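Long-range contact in protein P47 (Clostridium botulinum, PDB 6EKT), which may be part of a progenitor toxin complex that protects botulinum neurotoxin during its passage through the host gut, and resembles tubular lipid-binding proteins: residues Y299-N304 / G322-T327. Residues are numbered along the deposited sequence; the frame is centred on the assembly and turned at random.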
# COMPACT_ATOMS: atom_id res chain seq x y z
N TYR A 299 -15.78 -31.50 -27.26
CA TYR A 299 -16.96 -30.92 -26.62
C TYR A 299 -16.62 -29.55 -26.05
O TYR A 299 -15.46 -29.27 -25.75
CB TYR A 299 -17.45 -31.85 -25.49
CG TYR A 299 -17.85 -33.18 -26.02
CD1 TYR A 299 -16.90 -34.22 -26.17
CD2 TYR A 299 -19.17 -33.43 -26.40
CE1 TYR A 299 -17.26 -35.45 -26.69
CE2 TYR A 299 -19.54 -34.67 -26.93
CZ TYR A 299 -18.59 -35.68 -27.05
OH TYR A 299 -18.97 -36.88 -27.56
N TYR A 300 -17.63 -28.69 -25.94
CA TYR A 300 -17.40 -27.27 -25.76
C TYR A 300 -18.25 -26.72 -24.61
O TYR A 300 -19.34 -26.19 -24.84
CB TYR A 300 -17.73 -26.55 -27.06
CG TYR A 300 -16.84 -26.99 -28.20
CD1 TYR A 300 -15.57 -26.42 -28.37
CD2 TYR A 300 -17.24 -28.02 -29.07
CE1 TYR A 300 -14.75 -26.84 -29.41
CE2 TYR A 300 -16.42 -28.45 -30.10
CZ TYR A 300 -15.16 -27.84 -30.25
OH TYR A 300 -14.35 -28.26 -31.27
N PRO A 301 -17.75 -26.84 -23.37
CA PRO A 301 -18.53 -26.32 -22.25
C PRO A 301 -18.74 -24.81 -22.33
O PRO A 301 -17.91 -24.06 -22.91
CB PRO A 301 -17.67 -26.66 -21.02
CG PRO A 301 -16.75 -27.75 -21.47
CD PRO A 301 -16.58 -27.64 -22.94
N LYS A 302 -19.86 -24.36 -21.77
CA LYS A 302 -20.20 -22.95 -21.70
C LYS A 302 -20.41 -22.60 -20.23
O LYS A 302 -21.05 -23.37 -19.50
CB LYS A 302 -21.48 -22.66 -22.51
CG LYS A 302 -21.50 -23.23 -23.93
CD LYS A 302 -20.44 -22.59 -24.82
CE LYS A 302 -20.45 -23.24 -26.18
NZ LYS A 302 -19.32 -22.62 -26.95
N ILE A 303 -19.85 -21.47 -19.78
CA ILE A 303 -20.11 -21.03 -18.42
C ILE A 303 -20.96 -19.77 -18.56
O ILE A 303 -20.54 -18.80 -19.21
CB ILE A 303 -18.80 -20.73 -17.62
CG1 ILE A 303 -17.95 -22.00 -17.49
CG2 ILE A 303 -19.11 -20.15 -16.23
CD1 ILE A 303 -16.54 -21.75 -16.93
N ASN A 304 -22.16 -19.81 -17.98
CA ASN A 304 -23.09 -18.70 -18.11
C ASN A 304 -23.06 -17.72 -16.95
O ASN A 304 -23.38 -16.56 -17.15
CB ASN A 304 -24.51 -19.20 -18.36
CG ASN A 304 -24.60 -20.03 -19.64
OD1 ASN A 304 -24.15 -19.59 -20.70
ND2 ASN A 304 -25.15 -21.23 -19.52
N GLY A 322 -22.93 -23.52 -15.59
CA GLY A 322 -22.79 -23.67 -17.04
C GLY A 322 -23.50 -24.91 -17.56
O GLY A 322 -24.30 -25.54 -16.85
N LEU A 323 -23.21 -25.25 -18.80
CA LEU A 323 -23.81 -26.41 -19.45
C LEU A 323 -22.83 -26.93 -20.49
O LEU A 323 -21.93 -26.19 -20.93
CB LEU A 323 -25.17 -26.05 -20.10
CG LEU A 323 -25.22 -24.91 -21.11
CD1 LEU A 323 -24.82 -25.40 -22.51
CD2 LEU A 323 -26.64 -24.34 -21.12
N VAL A 324 -23.03 -28.18 -20.90
CA VAL A 324 -22.24 -28.75 -22.00
C VAL A 324 -23.17 -29.66 -22.80
O VAL A 324 -23.87 -30.50 -22.23
CB VAL A 324 -20.94 -29.47 -21.51
CG1 VAL A 324 -21.24 -30.63 -20.56
CG2 VAL A 324 -20.06 -29.89 -22.69
N ARG A 325 -23.20 -29.46 -24.11
CA ARG A 325 -24.08 -30.22 -25.01
C ARG A 325 -23.26 -31.28 -25.74
O ARG A 325 -22.05 -31.06 -25.99
CB ARG A 325 -24.76 -29.29 -26.01
CG ARG A 325 -25.40 -28.06 -25.38
CD ARG A 325 -26.17 -27.20 -26.38
NE ARG A 325 -27.08 -26.35 -25.62
CZ ARG A 325 -28.31 -26.72 -25.23
NH1 ARG A 325 -28.84 -27.91 -25.58
NH2 ARG A 325 -29.03 -25.87 -24.51
N LEU A 326 -23.89 -32.40 -26.11
CA LEU A 326 -23.17 -33.38 -26.93
C LEU A 326 -22.98 -32.92 -28.37
O LEU A 326 -23.95 -32.63 -29.09
CB LEU A 326 -23.83 -34.76 -26.90
CG LEU A 326 -23.98 -35.42 -25.51
CD1 LEU A 326 -24.42 -36.86 -25.71
CD2 LEU A 326 -22.67 -35.38 -24.72
N THR A 327 -21.72 -32.86 -28.78
CA THR A 327 -21.35 -32.61 -30.18
C THR A 327 -22.01 -33.64 -31.09
O THR A 327 -21.88 -34.86 -30.88
CB THR A 327 -19.82 -32.61 -30.31
OG1 THR A 327 -19.31 -31.59 -29.45
CG2 THR A 327 -19.36 -32.35 -31.76
O HOH W 1 -21.47 -36.72 -28.73
O HOH W 2 -21.83 -27.11 -25.31
O HOH W 3 -20.20 -29.51 -27.12
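Lys302 and Leu323 form the hydrogen-bonded pair of this antiparallel contact. Lys302 N donates a hydrogen bond to Leu323 O, 2.9 Å away, and Leu323 N returns one to Lys302 O. One step on, Ile303 faces Gly322 as a non-hydrogen-bonded pair, with CA to CA only 4.0 Å; Gly322 CA also makes a CA-H...O contact of 3.0 Å to Lys302 O, a closeness that the lack of a side chain permits.

Toward Tyr300 the strands part, and water takes over. One molecule accepts from Arg325 N and donates to Tyr300 O; another accepts from Tyr300 N and donates to Arg325 O and, at 3.2 Å, to Thr327 OG1, which is also hydrogen-bonded to Tyr298 O. These bridges continue the pairing of the hairpin 297-311/315-326 where direct bonds stop, in an antiparallel sheet that packs against helix 374-394 in this TULIP-like protein.

The apolar contacts lie on the helix side. With chi1 at 60°, Val324 turns CG2 trans to the backbone N and alongside the Pro301 ring, 4.1 Å from Pro301 CG, and both residues touch Ser387. Tyr299 reaches along the second strand, its ring edge meeting Arg325 O and Leu326 CA; CE2 lies 3.9 Å from Leu326 CD2 and 3.4 Å from Thr327 N, which sits oblique to the ring. A third water, in the ring plane, links Tyr299 OH to Thr327 O. On the other face, Leu323 CD2 rests 3.8 Å from Asn304 ND2, and Lys302 bends at chi2 (-65°), its NZ hydrogen-bonded to Asn288 OD1.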